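Local coordinates for antifreeze protein (Uncultured bacterium, PDB 6EIO) that probably binds ice crystals and limits their growth, as a bacterial antifreeze protein with two faces of interaction with ice, at residues I28-A33 against K191-A196; V135-L140 against F147-A152; V163-G168 against S172-Q177. One frame throughout, in Å; residues are numbered along the deposited sequence.

Contact 1: I28-A33 against K191-A196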
ATOM      1  N   ILE A  28      -1.713  -9.048   8.313  1.00  7.47           N
ATOM      2  CA  ILE A  28      -1.671  -9.797   7.060  1.00  7.09           C
ATOM      3  C   ILE A  28      -0.219 -10.187   6.804  1.00  6.73           C
ATOM      4  O   ILE A  28       0.632  -9.326   6.550  1.00  8.04           O
ATOM      5  CB  ILE A  28      -2.240  -8.987   5.896  1.00  7.94           C
ATOM      6  CG1 ILE A  28      -3.719  -8.734   6.160  1.00 10.37           C
ATOM      7  CG2 ILE A  28      -2.037  -9.724   4.561  1.00  8.76           C
ATOM      8  CD1 ILE A  28      -4.333  -7.751   5.222  1.00 15.71           C
ATOM      9  N   THR A  29       0.079 -11.479   6.867  1.00  6.88           N
ATOM     10  CA  THR A  29       1.426 -11.972   6.601  0.57  6.59           C
ATOM     11  C   THR A  29       1.815 -11.642   5.166  1.00  6.07           C
ATOM     12  O   THR A  29       1.099 -12.037   4.238  1.00  6.56           O
ATOM     13  CB  THR A  29       1.399 -13.496   6.789  0.57  8.26           C
ATOM     14  OG1 THR A  29       1.162 -13.802   8.161  0.57  9.92           O
ATOM     15  CG2 THR A  29       2.713 -14.121   6.381  0.57  9.41           C
ATOM     16  N   LEU A  30       2.949 -10.969   4.983  1.00  6.24           N
ATOM     17  CA  LEU A  30       3.490 -10.652   3.669  1.00  6.00           C
ATOM     18  C   LEU A  30       4.609 -11.594   3.262  1.00  5.99           C
ATOM     19  O   LEU A  30       5.095 -11.513   2.126  1.00  6.62           O
ATOM     20  CB  LEU A  30       4.009  -9.209   3.636  1.00  6.60           C
ATOM     21  CG  LEU A  30       2.971  -8.148   3.987  1.00  7.25           C
ATOM     22  CD1 LEU A  30       3.641  -6.778   3.995  1.00  8.85           C
ATOM     23  CD2 LEU A  30       1.761  -8.155   3.058  1.00  8.20           C
ATOM     24  N   GLY A  31       5.023 -12.480   4.154  1.00  6.49           N
ATOM     25  CA  GLY A  31       6.044 -13.432   3.789  1.00  7.39           C
ATOM     26  C   GLY A  31       7.305 -12.751   3.284  1.00  7.75           C
ATOM     27  O   GLY A  31       7.819 -11.783   3.872  1.00  8.40           O
ATOM     28  N   SER A  32       7.819 -13.281   2.176  1.00  8.06           N
ATOM     29  CA  SER A  32       9.070 -12.797   1.620  0.56  8.71           C
ATOM     30  C   SER A  32       8.949 -11.412   0.978  1.00  8.34           C
ATOM     31  O   SER A  32       9.961 -10.880   0.514  1.00  9.72           O
ATOM     32  CB  SER A  32       9.608 -13.846   0.638  0.56  7.69           C
ATOM     33  OG  SER A  32       8.685 -14.077  -0.398  0.56  6.25           O
ATOM     34  N   ALA A  33       7.761 -10.804   0.974  1.00  7.54           N
ATOM     35  CA  ALA A  33       7.630  -9.427   0.539  1.00  7.46           C
ATOM     36  C   ALA A  33       7.976  -8.425   1.624  1.00  6.58           C
ATOM     37  O   ALA A  33       8.038  -7.237   1.311  1.00  7.22           O
ATOM     38  CB  ALA A  33       6.225  -9.149   0.001  1.00  8.47           C
ATOM     39  N   LYS A 191       0.551   6.118   2.911  1.00  4.54           N
ATOM     40  CA  LYS A 191       1.110   5.214   3.901  1.00  4.59           C
ATOM     41  C   LYS A 191       0.390   3.876   3.834  1.00  4.51           C
ATOM     42  O   LYS A 191      -0.804   3.808   3.520  1.00  5.06           O
ATOM     43  CB  LYS A 191       0.957   5.746   5.333  1.00  4.88           C
ATOM     44  CG  LYS A 191       1.647   7.067   5.634  1.00  4.97           C
ATOM     45  CD  LYS A 191       1.506   7.389   7.120  1.00  5.69           C
ATOM     46  CE  LYS A 191       2.123   8.703   7.554  1.00  6.15           C
ATOM     47  NZ  LYS A 191       3.603   8.731   7.396  1.00  7.00           N
ATOM     48  N   GLY A 192       1.130   2.827   4.201  1.00  4.33           N
ATOM     49  CA  GLY A 192       0.605   1.483   4.302  1.00  4.48           C
ATOM     50  C   GLY A 192       1.081   0.594   3.158  1.00  4.26           C
ATOM     51  O   GLY A 192       1.812   1.001   2.255  1.00  4.74           O
ATOM     52  N   THR A 193       0.629  -0.661   3.218  1.00  4.32           N
ATOM     53  CA  THR A 193       0.960  -1.658   2.213  1.00  4.47           C
ATOM     54  C   THR A 193      -0.171  -1.729   1.203  1.00  4.40           C
ATOM     55  O   THR A 193      -1.296  -2.098   1.560  1.00  5.19           O
ATOM     56  CB  THR A 193       1.214  -3.013   2.880  1.00  4.79           C
ATOM     57  OG1 THR A 193       2.389  -2.935   3.670  1.00  5.43           O
ATOM     58  CG2 THR A 193       1.408  -4.103   1.846  1.00  5.87           C
ATOM     59  N   VAL A 194       0.131  -1.370  -0.036  1.00  4.41           N
ATOM     60  CA  VAL A 194      -0.827  -1.400  -1.142  1.00  4.57           C
ATOM     61  C   VAL A 194      -0.565  -2.679  -1.934  1.00  4.64           C
ATOM     62  O   VAL A 194       0.538  -2.859  -2.452  1.00  5.76           O
ATOM     63  CB  VAL A 194      -0.671  -0.156  -2.039  1.00  5.17           C
ATOM     64  CG1 VAL A 194      -1.659  -0.222  -3.190  1.00  6.52           C
ATOM     65  CG2 VAL A 194      -0.856   1.115  -1.225  1.00  6.04           C
ATOM     66  N   ILE A 195      -1.559  -3.560  -2.006  1.00  4.75           N
ATOM     67  CA  ILE A 195      -1.441  -4.803  -2.756  1.00  5.06           C
ATOM     68  C   ILE A 195      -2.478  -4.749  -3.864  1.00  5.13           C
ATOM     69  O   ILE A 195      -3.676  -4.884  -3.592  1.00  5.64           O
ATOM     70  CB  ILE A 195      -1.628  -6.057  -1.900  1.00  6.88           C
ATOM     71  CG1 ILE A 195      -0.912  -5.948  -0.555  1.00  8.37           C
ATOM     72  CG2 ILE A 195      -1.142  -7.259  -2.703  1.00  9.24           C
ATOM     73  CD1 ILE A 195      -1.111  -7.154   0.333  1.00 14.32           C
ATOM     74  N   ALA A 196      -2.024  -4.512  -5.091  1.00  5.32           N
ATOM     75  CA  ALA A 196      -2.910  -4.340  -6.231  1.00  5.27           C
ATOM     76  C   ALA A 196      -2.831  -5.553  -7.147  1.00  5.25           C
ATOM     77  O   ALA A 196      -1.748  -6.108  -7.385  1.00  6.11           O
ATOM     78  CB  ALA A 196      -2.560  -3.101  -7.042  1.00  6.73           C
TER

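Contact 2: V135-L140 against F147-A152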
ATOM      1  N   VAL A 135      -6.965  11.525   4.827  1.00  5.97           N
ATOM      2  CA  VAL A 135      -7.567  10.438   5.584  0.55  5.61           C
ATOM      3  C   VAL A 135      -6.665  10.135   6.772  1.00  5.54           C
ATOM      4  O   VAL A 135      -5.443  10.059   6.630  1.00  6.57           O
ATOM      5  CB  VAL A 135      -7.861   9.201   4.704  0.55  5.83           C
ATOM      6  CG1 VAL A 135      -6.562   8.605   4.098  0.55  5.01           C
ATOM      7  CG2 VAL A 135      -8.669   8.156   5.506  0.55  7.60           C
ATOM      8  N   THR A 136      -7.274   9.978   7.946  1.00  5.36           N
ATOM      9  CA  THR A 136      -6.535   9.716   9.174  1.00  5.27           C
ATOM     10  C   THR A 136      -6.867   8.325   9.684  1.00  5.41           C
ATOM     11  O   THR A 136      -8.041   7.975   9.814  1.00  7.03           O
ATOM     12  CB  THR A 136      -6.879  10.761  10.240  1.00  6.06           C
ATOM     13  OG1 THR A 136      -6.520  12.053   9.757  1.00  6.68           O
ATOM     14  CG2 THR A 136      -6.131  10.507  11.525  1.00  7.22           C
ATOM     15  N   PHE A 137      -5.832   7.545   9.969  1.00  4.82           N
ATOM     16  CA  PHE A 137      -5.975   6.272  10.664  1.00  5.03           C
ATOM     17  C   PHE A 137      -5.659   6.525  12.129  1.00  4.69           C
ATOM     18  O   PHE A 137      -4.576   7.018  12.447  1.00  5.55           O
ATOM     19  CB  PHE A 137      -5.024   5.238  10.067  1.00  5.35           C
ATOM     20  CG  PHE A 137      -5.461   4.802   8.695  1.00  5.43           C
ATOM     21  CD1 PHE A 137      -5.140   5.524   7.560  1.00  6.22           C
ATOM     22  CD2 PHE A 137      -6.215   3.669   8.542  1.00  7.90           C
ATOM     23  CE1 PHE A 137      -5.608   5.122   6.325  1.00  6.50           C
ATOM     24  CE2 PHE A 137      -6.652   3.262   7.304  1.00  9.17           C
ATOM     25  CZ  PHE A 137      -6.355   3.993   6.187  1.00  7.29           C
ATOM     26  N   ASP A 138      -6.617   6.220  13.004  1.00  5.15           N
ATOM     27  CA  ASP A 138      -6.512   6.546  14.421  1.00  4.96           C
ATOM     28  C   ASP A 138      -6.639   5.247  15.209  1.00  5.16           C
ATOM     29  O   ASP A 138      -7.676   4.584  15.168  1.00  5.71           O
ATOM     30  CB  ASP A 138      -7.586   7.564  14.798  1.00  5.26           C
ATOM     31  CG  ASP A 138      -7.385   8.196  16.165  1.00  5.51           C
ATOM     32  OD1 ASP A 138      -6.932   7.481  17.095  1.00  5.83           O
ATOM     33  OD2 ASP A 138      -7.717   9.408  16.282  1.00  6.51           O
ATOM     34  N   ALA A 139      -5.541   4.860  15.872  1.00  5.07           N
ATOM     35  CA  ALA A 139      -5.476   3.605  16.613  1.00  5.64           C
ATOM     36  C   ALA A 139      -5.988   3.725  18.044  1.00  5.65           C
ATOM     37  O   ALA A 139      -5.953   2.739  18.786  1.00  6.09           O
ATOM     38  CB  ALA A 139      -4.052   3.042  16.609  1.00  5.88           C
ATOM     39  N   LEU A 140      -6.451   4.903  18.453  1.00  5.52           N
ATOM     40  CA  LEU A 140      -7.110   5.070  19.752  1.00  5.90           C
ATOM     41  C   LEU A 140      -6.204   4.679  20.917  1.00  6.46           C
ATOM     42  O   LEU A 140      -6.695   4.319  21.996  1.00  7.78           O
ATOM     43  CB  LEU A 140      -8.441   4.318  19.812  1.00  6.77           C
ATOM     44  CG  LEU A 140      -9.457   4.738  18.745  1.00  7.25           C
ATOM     45  CD1 LEU A 140     -10.641   3.798  18.754  1.00  8.85           C
ATOM     46  CD2 LEU A 140      -9.909   6.163  18.896  1.00  8.81           C
ATOM     47  N   PHE A 147      -5.564  -2.187  10.450  1.00  4.90           N
ATOM     48  CA  PHE A 147      -6.556  -1.591   9.569  1.00  4.98           C
ATOM     49  C   PHE A 147      -6.445  -2.273   8.212  1.00  4.94           C
ATOM     50  O   PHE A 147      -5.374  -2.238   7.601  1.00  5.50           O
ATOM     51  CB  PHE A 147      -6.297  -0.086   9.392  1.00  5.37           C
ATOM     52  CG  PHE A 147      -6.083   0.707  10.665  1.00  5.04           C
ATOM     53  CD1 PHE A 147      -4.849   0.691  11.309  1.00  5.32           C
ATOM     54  CD2 PHE A 147      -7.090   1.532  11.177  1.00  5.54           C
ATOM     55  CE1 PHE A 147      -4.625   1.485  12.432  1.00  5.87           C
ATOM     56  CE2 PHE A 147      -6.853   2.328  12.279  1.00  5.91           C
ATOM     57  CZ  PHE A 147      -5.627   2.292  12.914  1.00  5.91           C
ATOM     58  N   VAL A 148      -7.545  -2.878   7.745  1.00  5.03           N
ATOM     59  CA  VAL A 148      -7.570  -3.574   6.459  1.00  5.25           C
ATOM     60  C   VAL A 148      -8.673  -2.957   5.611  1.00  5.27           C
ATOM     61  O   VAL A 148      -9.828  -2.892   6.055  1.00  5.74           O
ATOM     62  CB  VAL A 148      -7.824  -5.079   6.632  1.00  5.61           C
ATOM     63  CG1 VAL A 148      -7.921  -5.773   5.272  1.00  6.46           C
ATOM     64  CG2 VAL A 148      -6.743  -5.713   7.504  1.00  6.94           C
ATOM     65  N   ILE A 149      -8.325  -2.533   4.391  1.00  5.34           N
ATOM     66  CA  ILE A 149      -9.292  -1.924   3.483  0.53  5.51           C
ATOM     67  C   ILE A 149      -9.334  -2.727   2.196  1.00  5.35           C
ATOM     68  O   ILE A 149      -8.317  -2.887   1.511  1.00  6.46           O
ATOM     69  CB  ILE A 149      -8.984  -0.456   3.191  0.53  6.20           C
ATOM     70  CG1 ILE A 149      -8.968   0.340   4.486  0.53  7.80           C
ATOM     71  CG2 ILE A 149     -10.047   0.104   2.254  0.53  6.87           C
ATOM     72  CD1 ILE A 149      -8.424   1.728   4.323  0.53 10.50           C
ATOM     73  N   GLN A 150     -10.523  -3.246   1.882  1.00  5.58           N
ATOM     74  CA  GLN A 150     -10.783  -4.050   0.692  1.00  5.74           C
ATOM     75  C   GLN A 150     -11.438  -3.152  -0.351  1.00  5.68           C
ATOM     76  O   GLN A 150     -12.428  -2.480  -0.045  1.00  7.27           O
ATOM     77  CB  GLN A 150     -11.762  -5.181   1.008  1.00  6.36           C
ATOM     78  CG  GLN A 150     -11.286  -6.100   2.114  1.00  7.02           C
ATOM     79  CD  GLN A 150     -12.365  -7.046   2.593  1.00  7.22           C
ATOM     80  OE1 GLN A 150     -13.559  -6.696   2.604  1.00  9.51           O
ATOM     81  NE2 GLN A 150     -11.969  -8.219   3.008  1.00  7.76           N
ATOM     82  N   ILE A 151     -10.905  -3.131  -1.570  1.00  5.68           N
ATOM     83  CA  ILE A 151     -11.362  -2.196  -2.592  1.00  5.63           C
ATOM     84  C   ILE A 151     -11.678  -2.967  -3.871  1.00  5.90           C
ATOM     85  O   ILE A 151     -10.783  -3.546  -4.490  1.00  6.62           O
ATOM     86  CB  ILE A 151     -10.325  -1.090  -2.845  1.00  5.77           C
ATOM     87  CG1 ILE A 151     -10.016  -0.357  -1.533  1.00  6.63           C
ATOM     88  CG2 ILE A 151     -10.821  -0.129  -3.910  1.00  6.83           C
ATOM     89  CD1 ILE A 151      -8.737   0.411  -1.560  1.00  8.42           C
ATOM     90  N   ALA A 152     -12.949  -2.934  -4.285  1.00  7.17           N
ATOM     91  CA  ALA A 152     -13.411  -3.722  -5.434  1.00  7.66           C
ATOM     92  C   ALA A 152     -12.958  -3.172  -6.775  1.00  6.40           C
ATOM     93  O   ALA A 152     -12.971  -3.908  -7.764  1.00  7.78           O
ATOM     94  CB  ALA A 152     -14.936  -3.767  -5.449  1.00 11.39           C
TER

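Contact 3: V163-G168 against S172-Q177. With SO4 (sulfate ion), chain C.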
ATOM      1  N   VAL A 163      -2.220  10.500   3.819  1.00  5.04           N
ATOM      2  CA  VAL A 163      -2.609   9.518   4.823  1.00  4.90           C
ATOM      3  C   VAL A 163      -1.890   9.895   6.109  1.00  4.88           C
ATOM      4  O   VAL A 163      -0.653   9.923   6.147  1.00  5.24           O
ATOM      5  CB  VAL A 163      -2.249   8.086   4.399  1.00  5.20           C
ATOM      6  CG1 VAL A 163      -2.611   7.120   5.522  1.00  6.02           C
ATOM      7  CG2 VAL A 163      -2.968   7.718   3.101  1.00  6.26           C
ATOM      8  N   LEU A 164      -2.670  10.199   7.137  1.00  5.08           N
ATOM      9  CA  LEU A 164      -2.166  10.648   8.420  1.00  4.98           C
ATOM     10  C   LEU A 164      -2.387   9.566   9.475  1.00  5.08           C
ATOM     11  O   LEU A 164      -3.316   8.762   9.375  1.00  5.85           O
ATOM     12  CB  LEU A 164      -2.874  11.948   8.835  1.00  5.58           C
ATOM     13  CG  LEU A 164      -2.716  13.094   7.837  1.00  6.05           C
ATOM     14  CD1 LEU A 164      -3.570  14.280   8.266  1.00  7.82           C
ATOM     15  CD2 LEU A 164      -1.256  13.509   7.679  1.00  7.08           C
ATOM     16  N   LEU A 165      -1.535   9.595  10.497  1.00  5.74           N
ATOM     17  CA  LEU A 165      -1.591   8.671  11.617  1.00  5.44           C
ATOM     18  C   LEU A 165      -1.881   9.440  12.894  1.00  5.40           C
ATOM     19  O   LEU A 165      -1.241  10.460  13.164  1.00  6.96           O
ATOM     20  CB  LEU A 165      -0.252   7.942  11.779  1.00  5.49           C
ATOM     21  CG  LEU A 165       0.239   7.183  10.544  1.00  6.12           C
ATOM     22  CD1 LEU A 165       1.676   6.698  10.788  1.00  7.34           C
ATOM     23  CD2 LEU A 165      -0.652   6.034  10.183  1.00  7.50           C
ATOM     24  N   SER A 166      -2.807   8.914  13.689  1.00  5.58           N
ATOM     25  CA  SER A 166      -3.124   9.465  14.993  1.00  5.74           C
ATOM     26  C   SER A 166      -3.314   8.329  15.986  1.00  5.45           C
ATOM     27  O   SER A 166      -3.520   7.173  15.614  1.00  5.50           O
ATOM     28  CB  SER A 166      -4.409  10.311  14.954  1.00  7.12           C
ATOM     29  OG  SER A 166      -4.219  11.542  14.298  1.00 10.95           O
ATOM     30  N   GLY A 167      -3.291   8.688  17.265  1.00  5.88           N
ATOM     31  CA  GLY A 167      -3.590   7.712  18.295  1.00  6.21           C
ATOM     32  C   GLY A 167      -2.649   6.533  18.311  1.00  6.15           C
ATOM     33  O   GLY A 167      -3.027   5.444  18.749  1.00  6.93           O
ATOM     34  N   GLY A 168      -1.418   6.724  17.838  1.00  6.18           N
ATOM     35  CA  GLY A 168      -0.433   5.667  17.830  1.00  6.76           C
ATOM     36  C   GLY A 168      -0.461   4.752  16.623  1.00  5.98           C
ATOM     37  O   GLY A 168       0.295   3.768  16.595  1.00  6.84           O
ATOM     38  N   SER A 172       3.006   0.213   9.351  1.00  5.17           N
ATOM     39  CA  SER A 172       3.204  -1.228   9.267  1.00  5.58           C
ATOM     40  C   SER A 172       1.912  -2.022   9.415  1.00  5.53           C
ATOM     41  O   SER A 172       1.925  -3.243   9.203  1.00  6.83           O
ATOM     42  CB  SER A 172       4.155  -1.668  10.385  1.00  6.04           C
ATOM     43  OG  SER A 172       3.685  -1.279  11.657  1.00  6.11           O
ATOM     44  N   ASN A 173       0.835  -1.354   9.843  1.00  4.92           N
ATOM     45  CA  ASN A 173      -0.377  -2.024  10.285  1.00  5.14           C
ATOM     46  C   ASN A 173      -1.589  -1.646   9.446  1.00  5.10           C
ATOM     47  O   ASN A 173      -2.723  -1.967   9.831  1.00  5.64           O
ATOM     48  CB  ASN A 173      -0.628  -1.686  11.758  1.00  5.23           C
ATOM     49  CG  ASN A 173       0.364  -2.350  12.705  1.00  5.42           C
ATOM     50  OD1 ASN A 173       1.436  -2.810  12.311  1.00  6.21           O
ATOM     51  ND2 ASN A 173      -0.007  -2.394  13.973  1.00  7.80           N
ATOM     52  N   ILE A 174      -1.360  -0.997   8.301  1.00  4.97           N
ATOM     53  CA  ILE A 174      -2.402  -0.535   7.396  1.00  5.12           C
ATOM     54  C   ILE A 174      -2.212  -1.256   6.061  1.00  4.87           C
ATOM     55  O   ILE A 174      -1.108  -1.248   5.503  1.00  5.09           O
ATOM     56  CB  ILE A 174      -2.324   0.991   7.197  1.00  5.25           C
ATOM     57  CG1 ILE A 174      -2.536   1.724   8.523  1.00  5.76           C
ATOM     58  CG2 ILE A 174      -3.335   1.446   6.132  1.00  6.28           C
ATOM     59  CD1 ILE A 174      -2.144   3.187   8.463  1.00  7.42           C
ATOM     60  N   TYR A 175      -3.290  -1.848   5.549  1.00  5.01           N
ATOM     61  CA  TYR A 175      -3.244  -2.622   4.318  1.00  4.99           C
ATOM     62  C   TYR A 175      -4.381  -2.194   3.406  1.00  5.12           C
ATOM     63  O   TYR A 175      -5.538  -2.102   3.845  1.00  6.90           O
ATOM     64  CB  TYR A 175      -3.401  -4.096   4.623  1.00  5.75           C
ATOM     65  CG  TYR A 175      -2.425  -4.640   5.631  1.00  6.00           C
ATOM     66  CD1 TYR A 175      -2.724  -4.603   6.984  1.00  7.41           C
ATOM     67  CD2 TYR A 175      -1.223  -5.208   5.238  1.00  6.32           C
ATOM     68  CE1 TYR A 175      -1.876  -5.141   7.918  1.00  7.18           C
ATOM     69  CE2 TYR A 175      -0.356  -5.746   6.165  1.00  6.94           C
ATOM     70  CZ  TYR A 175      -0.709  -5.731   7.514  1.00  7.18           C
ATOM     71  OH  TYR A 175       0.069  -6.315   8.483  1.00  8.76           O
ATOM     72  N   TRP A 176      -4.055  -1.994   2.133  1.00  4.92           N
ATOM     73  CA  TRP A 176      -5.001  -1.611   1.093  1.00  4.99           C
ATOM     74  C   TRP A 176      -4.979  -2.717   0.039  1.00  4.94           C
ATOM     75  O   TRP A 176      -3.979  -2.872  -0.670  1.00  6.23           O
ATOM     76  CB  TRP A 176      -4.600  -0.290   0.427  1.00  5.03           C
ATOM     77  CG  TRP A 176      -4.266   0.848   1.332  1.00  5.05           C
ATOM     78  CD1 TRP A 176      -3.066   1.073   1.957  1.00  4.93           C
ATOM     79  CD2 TRP A 176      -5.093   1.986   1.660  1.00  4.88           C
ATOM     80  NE1 TRP A 176      -3.106   2.239   2.676  1.00  4.95           N
ATOM     81  CE2 TRP A 176      -4.328   2.826   2.499  1.00  4.85           C
ATOM     82  CE3 TRP A 176      -6.385   2.392   1.303  1.00  5.80           C
ATOM     83  CZ2 TRP A 176      -4.812   4.042   2.973  1.00  5.48           C
ATOM     84  CZ3 TRP A 176      -6.867   3.603   1.789  1.00  6.43           C
ATOM     85  CH2 TRP A 176      -6.087   4.406   2.616  1.00  5.91           C
ATOM     86  N   GLN A 177      -6.068  -3.478  -0.068  1.00  4.73           N
ATOM     87  CA  GLN A 177      -6.197  -4.519  -1.073  1.00  5.07           C
ATOM     88  C   GLN A 177      -6.986  -3.926  -2.239  1.00  5.03           C
ATOM     89  O   GLN A 177      -8.140  -3.517  -2.070  1.00  6.04           O
ATOM     90  CB  GLN A 177      -6.909  -5.734  -0.455  1.00  5.78           C
ATOM     91  CG  GLN A 177      -7.203  -6.837  -1.462  1.00  7.32           C
ATOM     92  CD  GLN A 177      -8.532  -6.673  -2.160  1.00  6.74           C
ATOM     93  OE1 GLN A 177      -9.553  -6.355  -1.532  1.00  8.17           O
ATOM     94  NE2 GLN A 177      -8.528  -6.876  -3.473  1.00  7.82           N
TER
HETATM   95  S   SO4 C 302      -1.781  12.324  17.427  1.00 22.55           S
HETATM   96  O1  SO4 C 302      -2.557  11.275  18.038  1.00 13.91           O
HETATM   97  O2  SO4 C 302      -2.324  12.781  16.134  1.00 25.01           O
HETATM   98  O3  SO4 C 302      -1.697  13.445  18.350  1.00 35.65           O
HETATM   99  O4  SO4 C 302      -0.437  11.805  17.193  1.00 34.07           O

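Contact 1: I28-A33 against K191-A196
No ring or other flat side chain takes part where Leu-30 meets Thr-193 and Ile-195, so the contact has neither faces nor edges; branched aliphatic groups carry it. Leu-30 supplies both of its methyls. CD1 comes tip to tip with the threonine, lying 4.1 Å from Thr-193 OG1 and equally 4.1 Å from Thr-193 CG2, which places it astride the two branches. CD2 meets Ile-195 CD1 at 4.1 Å, the two side chains slanting across each other. One leucine therefore spans two residues whose side chains leave the strand on the same side. Its reach follows from the torsions: CG stands anti to the carbonyl carbon (chi1 -58°), and CD1 continues in an extended line (chi2 177°). No hydrogen bond joins the segments. The separations are those of relaxed van der Waals packing, and with only 113 Å² buried and the closest CA atoms, those of Leu-30 and Thr-193, 9.5 Å apart, side-chain ends alone bridge the gap. The polar end of Thr-193 is nevertheless satisfied, because OG1 is hydrogen-bonded to Arg-211 NH1, and Leu-30 also packs on that arginine. The backbone behind the leucine is turned back by a bond from Ala-33 N to Leu-30 O of 3.0 Å. In the fold, strand 193-196 runs between the parallel strands 174-178 and 207-214, while helix 81-99 borders the loop: Ile-28 rests on Ala-97, Ala-33 touches Ile-90, and Ser-32 OG is hydrogen-bonded to Asp-89. The N-terminal loop thus packs against both the helix and the strand face.

Contact 2: V135-L140 against F147-A152
Phe-137 drives the edge of its ring into the face of Phe-147, a T-shaped pair with centroids 5.2 Å apart and planes at 86°. This is the tight part: Phe-137 CD2 stands 3.5 Å from Phe-147 CD2, and Phe-137 CB lies over the same face, 15° off the ring normal, as a CH-pi contact. A chi1 of -71° swings the Phe-137 ring to the backbone N side and carries it past Phe-147 toward Ile-149. There its far edge is met near the ring plane by Ile-149 CD1, 3.6 Å from Phe-137 CZ, a contact less certain because Ile-149 was modelled in two conformers. Packing slackens toward the turn, where the edge of Phe-147 faces backbone: Phe-147 CE2 is 3.8 Å from Asp-138 O, and Ala-139 CB is 4.1 Å from Phe-147 CZ. Asp-138 turns its CB away from strand 147-151, and its OD1 accepts from Leu-140 N at 3.0 Å, an Asx turn. With an alanine at Phe-147, the Phe-137 edge would probably lose the face it abuts, and a gap would open beside the Asp-138 to Ala-139 backbone. Trp-176 meets the Phe-137 ring as well. Strands 135-138 and 147-151 belong to different sheets, and their inward side chains fill the interior, an arrangement characteristic of the beta-solenoid of the Ice-binding-like family.

Contact 3: V163-G168 against S172-Q177
Beside Ile-174, whose side chain meets Leu-165, the preceding Asn-173 accepts two hydrogen bonds at OD1, one from Ser-172 OG at 2.8 Å and one involving ND1 of His-235 in the C-terminal histidine tag. The serine hydroxyl approaches from above the amide plane, 53° out of it. Asn-173 ND2 is bonded to Ala-145 O, so both ends of the amide have partners and its rotation is fixed. A second polar cluster lies at the other segment, where a sulfate, probably from the crystallisation liquor, is held by Gly-167 N, 2.8 Å from its O1 with a nearly straight N-H angle of 176°, and by Ser-166 OG, 2.9 Å from its O2. Across the segments themselves contact is purely apolar. Leu-165 does not aim its CB at the partner strand, yet chi1 of -56° sets CG beside the backbone N, and CD2 then reaches Ile-174 CD1 at 3.6 Å. Val-163 CG2 comes obliquely to the indole, 4.1 Å from Trp-176 CZ2, the two side chains passing in opposite directions. The indole's NE1 is bonded to Lys-191 O, a backbone acceptor that helps to orient the ring. Phe-137 fills part of the same interior, touching both Val-163 and Ile-174. Strand 163-166 pairs with strand 135-138 in the three-stranded sheet, whereas strand 174-178 lies between 147-151 and 193-196, with Gln-177 packed on helix 81-99; the contact therefore joins two faces of the solenoid across its core.

How the contacts relate
From the N terminus, 28-33 comes first, but contact 1 closes only at 191-196, after a loop of 157 residues that includes helix 81-99. Contacts 2 and 3 are both nested inside it and lie in series: six residues separate 135-140 from 147-152, and three separate 163-168 from 172-177. Each of these short loops turns a corner between two sheets. The successive corners stack, since strand 135-138 pairs with 163-166 and strand 147-151 with 174-178, leaving the centres of contacts 2 and 3 about 6 Å apart. Strand 193-196 follows 174-178 in its sheet, linking contact 1 to contact 3 and tying the N-terminal loop to the solenoid.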